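PDB 7K44: sgbp-b, which probably binds xyloglucan at the cell surface of Bacteroides uniformis, as a surface glycan-binding protein of a xyloglucan utilization locus. Local coordinates for residues A[209-214]-A[265-270]; A[218-223]-A[261-266]; A[272-277]-A[345-350]; A[281-286]-A[380-385]. All blocks are in the same frame, centred on the assembly; numbering follows the deposited sequence. Where two conformers were deposited one is given.

Contact 1 of 4, residues A[209-214]-A[265-270]; sequences NIVLNY and AVWGID. With CA (calcium ion), chain B.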
loop_
_atom_site.group_PDB
_atom_site.type_symbol
_atom_site.label_atom_id
_atom_site.label_comp_id
_atom_site.label_asym_id
_atom_site.label_seq_id
_atom_site.Cartn_x
_atom_site.Cartn_y
_atom_site.Cartn_z
ATOM N N ASN A 209 -3.142 15.033 12.440
ATOM C CA ASN A 209 -3.221 14.008 13.468
ATOM C C ASN A 209 -1.860 13.603 14.015
ATOM O O ASN A 209 -1.788 12.697 14.850
ATOM C CB ASN A 209 -3.949 12.778 12.926
ATOM C CG ASN A 209 -5.390 13.072 12.574
ATOM O OD1 ASN A 209 -5.665 13.903 11.697
ATOM N ND2 ASN A 209 -6.316 12.399 13.247
ATOM N N ILE A 210 -0.789 14.278 13.588
ATOM C CA ILE A 210 0.557 13.985 14.068
ATOM C C ILE A 210 0.699 14.431 15.517
ATOM O O ILE A 210 0.339 15.565 15.872
ATOM C CB ILE A 210 1.588 14.692 13.172
ATOM C CG1 ILE A 210 1.697 13.991 11.820
ATOM C CG2 ILE A 210 2.959 14.750 13.850
ATOM C CD1 ILE A 210 2.467 12.667 11.878
ATOM N N VAL A 211 1.215 13.532 16.363
ATOM C CA VAL A 211 1.502 13.836 17.765
ATOM C C VAL A 211 2.994 13.925 18.057
ATOM O O VAL A 211 3.378 14.441 19.125
ATOM C CB VAL A 211 0.815 12.845 18.728
ATOM C CG1 VAL A 211 -0.683 12.825 18.472
ATOM C CG2 VAL A 211 1.409 11.440 18.586
ATOM N N LEU A 212 3.845 13.443 17.155
ATOM C CA LEU A 212 5.292 13.501 17.350
ATOM C C LEU A 212 5.956 13.342 15.996
ATOM O O LEU A 212 5.778 12.315 15.331
ATOM C CB LEU A 212 5.759 12.388 18.284
ATOM C CG LEU A 212 7.279 12.230 18.411
ATOM C CD1 LEU A 212 7.930 13.474 19.045
ATOM C CD2 LEU A 212 7.646 11.010 19.227
ATOM N N ASN A 213 6.733 14.347 15.588
ATOM C CA ASN A 213 7.478 14.236 14.340
ATOM C C ASN A 213 8.927 14.676 14.446
ATOM O O ASN A 213 9.616 14.709 13.424
ATOM C CB ASN A 213 6.773 14.947 13.164
ATOM C CG ASN A 213 6.744 16.450 13.306
ATOM O OD1 ASN A 213 7.385 17.024 14.192
ATOM N ND2 ASN A 213 5.988 17.099 12.432
ATOM N N TYR A 214 9.404 15.019 15.637
ATOM C CA TYR A 214 10.792 15.407 15.876
ATOM C C TYR A 214 11.184 16.692 15.171
ATOM O O TYR A 214 12.378 17.033 15.131
ATOM C CB TYR A 214 11.768 14.290 15.526
ATOM C CG TYR A 214 11.527 13.021 16.315
ATOM C CD1 TYR A 214 11.613 13.024 17.702
ATOM C CD2 TYR A 214 11.242 11.831 15.672
ATOM C CE1 TYR A 214 11.410 11.864 18.438
ATOM C CE2 TYR A 214 11.040 10.658 16.382
ATOM C CZ TYR A 214 11.133 10.682 17.765
ATOM O OH TYR A 214 10.961 9.546 18.512
ATOM N N ALA A 265 4.995 13.862 23.464
ATOM C CA ALA A 265 4.100 14.004 22.328
ATOM C C ALA A 265 3.104 15.128 22.591
ATOM O O ALA A 265 2.909 15.557 23.737
ATOM C CB ALA A 265 3.357 12.688 22.064
ATOM N N VAL A 266 2.496 15.623 21.519
ATOM C CA VAL A 266 1.500 16.686 21.589
ATOM C C VAL A 266 0.164 16.064 21.213
ATOM O O VAL A 266 -0.103 15.799 20.035
ATOM C CB VAL A 266 1.851 17.861 20.675
ATOM C CG1 VAL A 266 0.743 18.907 20.718
ATOM C CG2 VAL A 266 3.174 18.453 21.084
ATOM N N TRP A 267 -0.692 15.842 22.201
ATOM C CA TRP A 267 -1.906 15.068 21.973
ATOM C C TRP A 267 -3.114 15.918 21.603
ATOM O O TRP A 267 -4.180 15.359 21.319
ATOM C CB TRP A 267 -2.215 14.192 23.190
ATOM C CG TRP A 267 -1.076 13.285 23.572
ATOM C CD1 TRP A 267 -0.134 13.514 24.536
ATOM C CD2 TRP A 267 -0.751 12.018 22.980
ATOM N NE1 TRP A 267 0.757 12.469 24.580
ATOM C CE2 TRP A 267 0.395 11.531 23.646
ATOM C CE3 TRP A 267 -1.313 11.254 21.949
ATOM C CZ2 TRP A 267 0.981 10.313 23.326
ATOM C CZ3 TRP A 267 -0.734 10.032 21.629
ATOM C CH2 TRP A 267 0.412 9.577 22.316
ATOM N N GLY A 268 -2.979 17.239 21.562
ATOM C CA GLY A 268 -4.117 18.104 21.320
ATOM C C GLY A 268 -4.506 18.255 19.864
ATOM O O GLY A 268 -4.466 19.361 19.316
ATOM N N ILE A 269 -4.894 17.151 19.225
ATOM C CA ILE A 269 -5.275 17.191 17.818
ATOM C C ILE A 269 -6.535 18.032 17.640
ATOM O O ILE A 269 -7.484 17.942 18.430
ATOM C CB ILE A 269 -5.471 15.755 17.302
ATOM C CG1 ILE A 269 -4.131 15.005 17.275
ATOM C CG2 ILE A 269 -6.114 15.751 15.911
ATOM C CD1 ILE A 269 -4.273 13.498 17.151
ATOM N N ASP A 270 -6.536 18.874 16.608
ATOM C CA ASP A 270 -7.705 19.669 16.236
ATOM C C ASP A 270 -8.938 18.779 16.152
ATOM O O ASP A 270 -8.922 17.743 15.484
ATOM C CB ASP A 270 -7.413 20.307 14.870
ATOM C CG ASP A 270 -8.537 21.199 14.359
ATOM O OD1 ASP A 270 -9.640 21.222 14.944
ATOM O OD2 ASP A 270 -8.297 21.891 13.342
HETATM CA CA CA B . 10.317 14.147 11.164
HETATM O O HOH W 1 -1.091 17.207 17.860
HETATM O O HOH W 2 8.136 14.584 10.241
#
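Val211 and Leu212 form a classic beta bulge opposite Phe380 in the C-terminal beta-sandwich domain, and at this corner Val211 meets Val266 and Trp267 of the loop 265-270. The one direct hydrogen bond between the segments runs from Val266 N to Val211 O, 2.8 Å and almost straight at 171°, the donor lying in the carbonyl plane on a lone pair. Beside it a water bridges Ile210 O (2.9 Å) and Val266 O (2.8 Å), though it cannot serve every acceptor around it at once.

Val211 suits the buried corner because its two methyls divide the work. Val211 CG1, anti to the carbonyl carbon (chi1 -56°), reaches Trp267 CE3 at 3.9 Å and Ile269 CD1, also at 3.9 Å, while Val211 CG2 lies over a face of the indole. Ala265 CB lies over the same face as Val211, offset toward the rim. The indole nitrogen, NE1, donates to Asp356 O. Ile269 points back at the first segment, its CD1 3.5 Å from Asn209 O, while Asn209 ND2 is engaged by Val382 O. Just past the bulge the chain enters the metal site, completed by Asp215, Asp241, Lys243 and Asp378: Asn213 O binds the calcium ion at 2.4 Å, alongside a water oxygen.

Contact 2 of 4, residues A[218-223]-A[261-266]; sequences GWFSWG and LQNGAV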
loop_
_atom_site.group_PDB
_atom_site.type_symbol
_atom_site.label_atom_id
_atom_site.label_comp_id
_atom_site.label_asym_id
_atom_site.label_seq_id
_atom_site.Cartn_x
_atom_site.Cartn_y
_atom_site.Cartn_z
ATOM N N GLY A 218 6.134 17.847 19.144
ATOM C CA GLY A 218 6.729 16.968 20.125
ATOM C C GLY A 218 8.233 17.102 20.208
ATOM O O GLY A 218 8.870 17.932 19.548
ATOM N N TRP A 219 8.817 16.257 21.048
ATOM C CA TRP A 219 10.250 16.345 21.292
ATOM C C TRP A 219 10.787 15.016 21.809
ATOM O O TRP A 219 10.073 14.238 22.444
ATOM C CB TRP A 219 10.560 17.476 22.287
ATOM C CG TRP A 219 10.024 17.246 23.691
ATOM C CD1 TRP A 219 10.680 16.662 24.739
ATOM C CD2 TRP A 219 8.719 17.584 24.181
ATOM N NE1 TRP A 219 9.868 16.623 25.851
ATOM C CE2 TRP A 219 8.658 17.180 25.531
ATOM C CE3 TRP A 219 7.599 18.193 23.608
ATOM C CZ2 TRP A 219 7.518 17.356 26.312
ATOM C CZ3 TRP A 219 6.463 18.366 24.389
ATOM C CH2 TRP A 219 6.432 17.945 25.721
ATOM N N PHE A 220 12.065 14.780 21.551
ATOM C CA PHE A 220 12.788 13.687 22.182
ATOM C C PHE A 220 13.182 14.078 23.605
ATOM O O PHE A 220 13.629 15.205 23.860
ATOM C CB PHE A 220 14.036 13.364 21.349
ATOM C CG PHE A 220 14.850 12.215 21.876
ATOM C CD1 PHE A 220 14.401 10.917 21.742
ATOM C CD2 PHE A 220 16.083 12.420 22.479
ATOM C CE1 PHE A 220 15.140 9.848 22.220
ATOM C CE2 PHE A 220 16.818 11.345 22.946
ATOM C CZ PHE A 220 16.346 10.057 22.813
ATOM N N SER A 221 13.018 13.148 24.544
ATOM C CA SER A 221 13.367 13.374 25.939
ATOM C C SER A 221 14.649 12.659 26.331
ATOM O O SER A 221 15.598 13.293 26.814
ATOM C CB SER A 221 12.210 12.935 26.851
ATOM O OG SER A 221 12.476 13.314 28.193
ATOM N N TRP A 222 14.726 11.356 26.116
ATOM C CA TRP A 222 15.929 10.593 26.411
ATOM C C TRP A 222 15.791 9.205 25.812
ATOM O O TRP A 222 14.703 8.774 25.413
ATOM C CB TRP A 222 16.200 10.476 27.922
ATOM C CG TRP A 222 15.111 9.807 28.734
ATOM C CD1 TRP A 222 13.963 10.382 29.205
ATOM C CD2 TRP A 222 15.115 8.466 29.231
ATOM N NE1 TRP A 222 13.244 9.472 29.946
ATOM C CE2 TRP A 222 13.927 8.285 29.960
ATOM C CE3 TRP A 222 15.989 7.383 29.083
ATOM C CZ2 TRP A 222 13.591 7.065 30.550
ATOM C CZ3 TRP A 222 15.663 6.181 29.673
ATOM C CH2 TRP A 222 14.476 6.028 30.397
ATOM N N GLY A 223 16.908 8.494 25.785
ATOM C CA GLY A 223 16.873 7.105 25.392
ATOM C C GLY A 223 18.206 6.504 25.027
ATOM O O GLY A 223 19.031 7.136 24.356
ATOM N N LEU A 261 13.254 5.136 22.936
ATOM C CA LEU A 261 12.874 6.471 22.495
ATOM C C LEU A 261 11.814 6.930 23.483
ATOM O O LEU A 261 10.674 6.447 23.456
ATOM C CB LEU A 261 12.301 6.471 21.082
ATOM C CG LEU A 261 13.213 6.039 19.949
ATOM C CD1 LEU A 261 12.445 6.114 18.616
ATOM C CD2 LEU A 261 14.454 6.912 19.904
ATOM N N GLN A 262 12.186 7.816 24.406
ATOM C CA GLN A 262 11.250 8.363 25.381
ATOM C C GLN A 262 11.003 9.788 24.924
ATOM O O GLN A 262 11.931 10.597 24.885
ATOM C CB GLN A 262 11.826 8.323 26.799
ATOM C CG GLN A 262 12.397 6.956 27.167
ATOM C CD GLN A 262 11.345 5.930 27.566
ATOM O OE1 GLN A 262 11.425 4.784 27.150
ATOM N NE2 GLN A 262 10.366 6.334 28.366
ATOM N N ASN A 263 9.770 10.083 24.543
ATOM C CA ASN A 263 9.450 11.298 23.817
ATOM C C ASN A 263 8.305 12.026 24.494
ATOM O O ASN A 263 7.432 11.408 25.109
ATOM C CB ASN A 263 8.944 10.961 22.385
ATOM C CG ASN A 263 9.816 9.945 21.662
ATOM O OD1 ASN A 263 10.872 10.279 21.117
ATOM N ND2 ASN A 263 9.362 8.688 21.634
ATOM N N GLY A 264 8.289 13.351 24.348
ATOM C CA GLY A 264 7.100 14.112 24.659
ATOM C C GLY A 264 6.255 14.281 23.408
ATOM O O GLY A 264 6.732 14.767 22.379
ATOM N N ALA A 265 4.995 13.862 23.464
ATOM C CA ALA A 265 4.100 14.004 22.328
ATOM C C ALA A 265 3.104 15.128 22.591
ATOM O O ALA A 265 2.909 15.557 23.737
ATOM C CB ALA A 265 3.357 12.688 22.064
ATOM N N VAL A 266 2.496 15.623 21.519
ATOM C CA VAL A 266 1.500 16.686 21.589
ATOM C C VAL A 266 0.164 16.064 21.213
ATOM O O VAL A 266 -0.103 15.799 20.035
ATOM C CB VAL A 266 1.851 17.861 20.675
ATOM C CG1 VAL A 266 0.743 18.907 20.718
ATOM C CG2 VAL A 266 3.174 18.453 21.084
#
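Leu261 sets CD2 3.8 Å from Phe220 CE1, the two side chains crossing at about a right angle. The pairing starts at Gln262: its N donates to Trp222 O at 2.9 Å, and its O is gripped twice, by Ser221 N at 2.8 Å and Trp222 N at 3.1 Å. Its flexible chain bends so that CG sits 3.6 Å from the centroid of the Trp222 six-membered ring, 17° off the normal, a CH-pi contact; Trp222 folds over it with CG between backbone N and carbonyl carbon (chi1 60°). Gln262 OE1 accepts from Gln361 NE2. Asn263 faces Phe220 in a non-hydrogen-bonded pair, its OD1 at the ring edge, 3.6 Å from Phe220 CD1, and also bonded to Tyr214 OH. Gly264 exchanges two backbone bonds with Trp219, and Gly264 CA lies 3.7 Å from the centroid of the Trp219 six-membered ring, a CH-pi contact over the face; glycine suits a site where the indole takes the space of a side chain. Val266 CG2 then packs on Gly218 N, 3.6 Å away. The whole is an antiparallel pair broken by a classic beta bulge, at the outer strand of a five-stranded sheet. Its exposed tryptophans, Trp219 and Trp222 on one face, are consistent with an aromatic platform for sugar, as in many carbohydrate-binding beta-sandwiches.

Contact 3 of 4, residues A[272-277]-A[345-350]; sequences AFLPTD and TTWGEF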
loop_
_atom_site.group_PDB
_atom_site.type_symbol
_atom_site.label_atom_id
_atom_site.label_comp_id
_atom_site.label_asym_id
_atom_site.label_seq_id
_atom_site.Cartn_x
_atom_site.Cartn_y
_atom_site.Cartn_z
ATOM N N ALA A 272 -11.602 19.114 14.575
ATOM C CA ALA A 272 -12.145 18.946 13.232
ATOM C C ALA A 272 -11.558 17.733 12.530
ATOM O O ALA A 272 -12.133 17.256 11.545
ATOM C CB ALA A 272 -11.917 20.204 12.397
ATOM N N PHE A 273 -10.429 17.224 13.018
ATOM C CA PHE A 273 -9.777 16.070 12.429
ATOM C C PHE A 273 -9.801 14.844 13.324
ATOM O O PHE A 273 -9.437 13.757 12.864
ATOM C CB PHE A 273 -8.338 16.432 12.039
ATOM C CG PHE A 273 -8.272 17.506 10.996
ATOM C CD1 PHE A 273 -8.269 17.174 9.653
ATOM C CD2 PHE A 273 -8.264 18.848 11.355
ATOM C CE1 PHE A 273 -8.229 18.157 8.683
ATOM C CE2 PHE A 273 -8.234 19.835 10.387
ATOM C CZ PHE A 273 -8.212 19.486 9.047
ATOM N N LEU A 274 -10.231 14.983 14.575
ATOM C CA LEU A 274 -10.427 13.843 15.456
ATOM C C LEU A 274 -11.410 14.252 16.543
ATOM O O LEU A 274 -11.021 14.916 17.509
ATOM C CB LEU A 274 -9.090 13.407 16.060
ATOM C CG LEU A 274 -9.081 12.174 16.963
ATOM C CD1 LEU A 274 -10.020 11.101 16.449
ATOM C CD2 LEU A 274 -7.668 11.630 17.091
ATOM N N PRO A 275 -12.686 13.892 16.418
ATOM C CA PRO A 275 -13.673 14.348 17.404
ATOM C C PRO A 275 -13.361 13.847 18.807
ATOM O O PRO A 275 -12.877 12.729 19.008
ATOM C CB PRO A 275 -14.989 13.758 16.887
ATOM C CG PRO A 275 -14.753 13.590 15.416
ATOM C CD PRO A 275 -13.315 13.190 15.287
ATOM N N THR A 276 -13.676 14.695 19.785
ATOM C CA THR A 276 -13.364 14.392 21.175
ATOM C C THR A 276 -13.997 13.081 21.633
ATOM O O THR A 276 -13.377 12.311 22.376
ATOM C CB THR A 276 -13.819 15.556 22.053
ATOM O OG1 THR A 276 -13.243 16.767 21.550
ATOM C CG2 THR A 276 -13.367 15.354 23.482
ATOM N N ASP A 277 -15.219 12.792 21.196
ATOM C CA ASP A 277 -15.908 11.613 21.703
ATOM C C ASP A 277 -15.577 10.330 20.943
ATOM O O ASP A 277 -16.241 9.313 21.164
ATOM C CB ASP A 277 -17.425 11.844 21.771
ATOM C CG ASP A 277 -18.050 12.094 20.410
ATOM O OD1 ASP A 277 -17.325 12.074 19.389
ATOM O OD2 ASP A 277 -19.280 12.314 20.361
ATOM N N THR A 345 -11.819 4.968 27.387
ATOM C CA THR A 345 -12.721 4.508 26.337
ATOM C C THR A 345 -12.969 5.528 25.238
ATOM O O THR A 345 -13.429 5.142 24.157
ATOM C CB THR A 345 -14.084 4.082 26.911
ATOM O OG1 THR A 345 -14.649 5.154 27.678
ATOM C CG2 THR A 345 -13.935 2.847 27.783
ATOM N N THR A 346 -12.727 6.810 25.488
ATOM C CA THR A 346 -12.867 7.829 24.464
ATOM C C THR A 346 -11.561 8.593 24.330
ATOM O O THR A 346 -10.765 8.671 25.271
ATOM C CB THR A 346 -14.002 8.821 24.730
ATOM O OG1 THR A 346 -13.691 9.619 25.874
ATOM C CG2 THR A 346 -15.327 8.084 24.946
ATOM N N TRP A 347 -11.359 9.143 23.135
ATOM C CA TRP A 347 -10.161 9.931 22.860
ATOM C C TRP A 347 -10.042 11.094 23.840
ATOM O O TRP A 347 -8.969 11.338 24.413
ATOM C CB TRP A 347 -10.237 10.423 21.414
ATOM C CG TRP A 347 -9.216 11.444 21.047
ATOM C CD1 TRP A 347 -9.455 12.718 20.643
ATOM C CD2 TRP A 347 -7.794 11.278 21.041
ATOM N NE1 TRP A 347 -8.277 13.363 20.387
ATOM C CE2 TRP A 347 -7.240 12.501 20.630
ATOM C CE3 TRP A 347 -6.939 10.214 21.346
ATOM C CZ2 TRP A 347 -5.866 12.698 20.514
ATOM C CZ3 TRP A 347 -5.579 10.407 21.236
ATOM C CH2 TRP A 347 -5.052 11.641 20.828
ATOM N N GLY A 348 -11.151 11.801 24.078
ATOM C CA GLY A 348 -11.111 12.945 24.974
ATOM C C GLY A 348 -10.690 12.578 26.383
ATOM O O GLY A 348 -9.950 13.322 27.034
ATOM N N GLU A 349 -11.163 11.434 26.878
ATOM C CA GLU A 349 -10.741 11.003 28.204
ATOM C C GLU A 349 -9.249 10.685 28.232
ATOM O O GLU A 349 -8.563 11.018 29.207
ATOM C CB GLU A 349 -11.603 9.842 28.707
ATOM C CG GLU A 349 -13.094 10.191 28.877
ATOM C CD GLU A 349 -13.374 11.190 30.002
ATOM O OE1 GLU A 349 -13.958 10.779 31.024
ATOM O OE2 GLU A 349 -13.036 12.388 29.860
ATOM N N PHE A 350 -8.715 10.078 27.167
ATOM C CA PHE A 350 -7.269 9.868 27.120
ATOM C C PHE A 350 -6.512 11.190 27.085
ATOM O O PHE A 350 -5.451 11.323 27.707
ATOM C CB PHE A 350 -6.874 9.011 25.914
ATOM C CG PHE A 350 -5.388 8.954 25.699
ATOM C CD1 PHE A 350 -4.585 8.193 26.539
ATOM C CD2 PHE A 350 -4.798 9.674 24.672
ATOM C CE1 PHE A 350 -3.217 8.136 26.364
ATOM C CE2 PHE A 350 -3.413 9.635 24.485
ATOM C CZ PHE A 350 -2.622 8.855 25.332
HETATM O O HOH W 3 -9.055 15.919 19.115
HETATM O O HOH W 4 -14.501 12.276 25.654
#
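Leu274 stands across Trp347 at about a right angle: one branch, CD2, with CG behind it, lies over the indole, while CD1 turns to Leu283. Leu274 CD2 is 3.8 Å from the centroid of the Trp347 five-membered ring, 15° off its normal, a CH-pi contact over the face. Leu274 CG is anti to the backbone N (chi1 -177°), which brings CG up to the ring, and chi2 then turns CD2 over it. The ring in turn is thrown out from the start of its helix toward the loop. A leucine fits here because its two branches serve two neighbours; both residues also touch Val382, so the pair lies on the hydrophobic side of the loop.

The edge of the indole is used differently. A water in the ring plane accepts from Trp347 NE1 at 3.0 Å and donates to Leu274 O at 2.7 Å, giving the ring nitrogen a partner. Thr276 CA also approaches at the edge.

Thr276 turns its backbone to the helix: Gly348 N donates to Thr276 O at 2.8 Å. Thr276 CG2 comes within 3.6 Å of Gly348 CA, an approach that suits a residue without a side chain. Thr346 holds OG1 between its backbone N and carbonyl carbon (chi1 67°), where it accepts from Glu349 N at 3.3 Å; a water 2.8 Å from this OG1 reaches Thr276 O only weakly. At the start of the short helix 347-352 the carbonyl of Thr276 in the neighbouring loop thus takes the Gly348 amide, and that of Glu349 goes to a threonine N-cap.

Contact 4 of 4, residues A[281-286]-A[380-385]; sequences SELALQ and FRVVKI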
loop_
_atom_site.group_PDB
_atom_site.type_symbol
_atom_site.label_atom_id
_atom_site.label_comp_id
_atom_site.label_asym_id
_atom_site.label_seq_id
_atom_site.Cartn_x
_atom_site.Cartn_y
_atom_site.Cartn_z
ATOM N N SER A 281 -11.386 2.452 20.808
ATOM C CA SER A 281 -11.441 1.206 20.051
ATOM C C SER A 281 -11.414 1.429 18.545
ATOM O O SER A 281 -11.165 0.480 17.798
ATOM C CB SER A 281 -12.736 0.460 20.405
ATOM O OG SER A 281 -13.855 1.195 19.938
ATOM N N GLU A 282 -11.689 2.646 18.075
ATOM C CA GLU A 282 -11.705 2.947 16.652
ATOM C C GLU A 282 -10.434 3.649 16.189
ATOM O O GLU A 282 -10.353 4.063 15.030
ATOM C CB GLU A 282 -12.947 3.771 16.300
ATOM C CG GLU A 282 -14.251 3.040 16.666
ATOM C CD GLU A 282 -15.516 3.852 16.401
ATOM O OE1 GLU A 282 -15.418 5.024 15.978
ATOM O OE2 GLU A 282 -16.619 3.303 16.616
ATOM N N LEU A 283 -9.434 3.773 17.059
ATOM C CA LEU A 283 -8.254 4.570 16.753
ATOM C C LEU A 283 -6.999 3.710 16.806
ATOM O O LEU A 283 -6.952 2.686 17.487
ATOM C CB LEU A 283 -8.107 5.714 17.761
ATOM C CG LEU A 283 -9.182 6.803 17.700
ATOM C CD1 LEU A 283 -9.068 7.729 18.915
ATOM C CD2 LEU A 283 -9.116 7.581 16.403
ATOM N N ALA A 284 -5.953 4.165 16.099
ATOM C CA ALA A 284 -4.655 3.510 16.124
ATOM C C ALA A 284 -3.568 4.554 16.333
ATOM O O ALA A 284 -3.687 5.693 15.870
ATOM C CB ALA A 284 -4.341 2.762 14.819
ATOM N N LEU A 285 -2.521 4.153 17.051
ATOM C CA LEU A 285 -1.250 4.868 17.007
ATOM C C LEU A 285 -0.479 4.353 15.801
ATOM O O LEU A 285 -0.213 3.151 15.693
ATOM C CB LEU A 285 -0.439 4.656 18.281
ATOM C CG LEU A 285 0.926 5.360 18.253
ATOM C CD1 LEU A 285 0.720 6.847 18.413
ATOM C CD2 LEU A 285 1.814 4.820 19.360
ATOM N N GLN A 286 -0.129 5.255 14.884
ATOM C CA GLN A 286 0.402 4.863 13.591
ATOM C C GLN A 286 1.681 5.649 13.364
ATOM O O GLN A 286 1.773 6.816 13.758
ATOM C CB GLN A 286 -0.644 5.188 12.524
ATOM C CG GLN A 286 -0.292 4.828 11.109
ATOM C CD GLN A 286 -1.442 5.147 10.173
ATOM O OE1 GLN A 286 -1.533 6.243 9.614
ATOM N NE2 GLN A 286 -2.348 4.184 10.011
ATOM N N PHE A 380 4.591 9.934 14.196
ATOM C CA PHE A 380 3.571 9.271 14.998
ATOM C C PHE A 380 2.275 10.074 14.917
ATOM O O PHE A 380 2.269 11.290 15.142
ATOM C CB PHE A 380 4.024 9.142 16.453
ATOM C CG PHE A 380 5.231 8.270 16.647
ATOM C CD1 PHE A 380 6.510 8.776 16.463
ATOM C CD2 PHE A 380 5.089 6.950 17.030
ATOM C CE1 PHE A 380 7.638 7.977 16.651
ATOM C CE2 PHE A 380 6.205 6.136 17.220
ATOM C CZ PHE A 380 7.478 6.647 17.023
ATOM N N ARG A 381 1.178 9.395 14.586
ATOM C CA ARG A 381 -0.128 10.029 14.457
ATOM C C ARG A 381 -1.180 9.130 15.084
ATOM O O ARG A 381 -0.991 7.918 15.194
ATOM C CB ARG A 381 -0.498 10.340 12.997
ATOM C CG ARG A 381 -0.530 9.137 12.052
ATOM C CD ARG A 381 0.751 8.999 11.253
ATOM N NE ARG A 381 0.644 8.027 10.157
ATOM C CZ ARG A 381 1.691 7.562 9.485
ATOM N NH1 ARG A 381 1.517 6.673 8.495
ATOM N NH2 ARG A 381 2.922 7.996 9.782
ATOM N N VAL A 382 -2.279 9.739 15.529
ATOM C CA VAL A 382 -3.441 9.001 16.030
ATOM C C VAL A 382 -4.560 9.179 15.014
ATOM O O VAL A 382 -4.990 10.311 14.754
ATOM C CB VAL A 382 -3.884 9.482 17.421
ATOM C CG1 VAL A 382 -5.123 8.690 17.851
ATOM C CG2 VAL A 382 -2.761 9.335 18.437
ATOM N N VAL A 383 -5.037 8.060 14.448
ATOM C CA VAL A 383 -5.961 8.089 13.319
ATOM C C VAL A 383 -7.019 7.008 13.481
ATOM O O VAL A 383 -6.829 6.016 14.181
ATOM C CB VAL A 383 -5.235 7.892 11.968
ATOM C CG1 VAL A 383 -4.332 9.080 11.645
ATOM C CG2 VAL A 383 -4.461 6.590 11.968
ATOM N N LYS A 384 -8.128 7.188 12.765
ATOM C CA LYS A 384 -9.174 6.177 12.765
ATOM C C LYS A 384 -8.726 4.955 11.977
ATOM O O LYS A 384 -8.041 5.066 10.952
ATOM C CB LYS A 384 -10.447 6.761 12.156
ATOM C CG LYS A 384 -11.164 7.689 13.112
ATOM C CD LYS A 384 -12.483 8.217 12.577
ATOM C CE LYS A 384 -13.193 9.032 13.655
ATOM N NZ LYS A 384 -14.340 9.826 13.124
ATOM N N ILE A 385 -9.102 3.783 12.473
ATOM C CA ILE A 385 -8.923 2.537 11.741
ATOM C C ILE A 385 -10.043 2.408 10.708
ATOM O O ILE A 385 -9.798 2.098 9.543
ATOM C CB ILE A 385 -8.920 1.324 12.694
ATOM C CG1 ILE A 385 -7.884 1.499 13.809
ATOM C CG2 ILE A 385 -8.677 0.036 11.915
ATOM C CD1 ILE A 385 -8.167 0.634 15.029
#
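Gln286 OE1 accepts from Arg381 NE at 2.9 Å, on a lone pair in the carbonyl plane, and more weakly from Arg381 NH1 at 3.3 Å; the two residues are a hydrogen-bonded pair of antiparallel strands 283-286 and 380-384 in the calcium-bearing sheet of the beta-sandwich. Amide and guanidinium planes stand 79° apart. Arg381 gets there with CG between backbone N and carbonyl carbon (chi1 58°) and a bend at chi2, whereas Gln286 runs out extended. Arginine suits the place because its several N-H groups can each find a partner: Glu288 forms a salt bridge with NH2, and Gln333 accepts from NH1. Gln286 NE2 is taken by Ser335, so the amide is fixed at both ends and its orientation is set.

Beneath these side chains the backbones form a regular ladder. Gln286 N donates to Arg381 O at 2.8 Å, Ala284 and Val383 exchange a further pair of bonds, and Ile385 N closes the row on Glu282 O at 2.9 Å. On the face turned from Arg381, Leu285 CD1 meets Val382 CG2 at 4.3 Å and Leu283 CD1 meets Val382 CG1 at 4.2 Å, branched chains filling the buried interior. Ile385 lies against the small Ala284: Ala284 CB is 3.9 Å from Ile385 CG1, and Ile385 CD1 rests 3.4 Å from Leu283 O.

All four contacts lie in the C-terminal xyloglucan-binding domain, on one side of the chain's centre. Contact 1 is the hub: its centre is about 11 Å from that of contact 2, 13 Å from that of contact 3 and 12 Å from that of contact 4. It shares Ala265 and Val266 with contact 2 and, through strand 210-212, the sheet of strand 371-384 with contact 4. Contacts 3 and 4, centres about 11 Å apart, alternate along the chain, and the loop and helix end of contact 3 cover the strands of contact 4. Contacts 2 and 3, centres about 22 Å apart, do not touch. The joined contacts tie the five-stranded sheet, the calcium-bearing sheet and the helix end together within one domain.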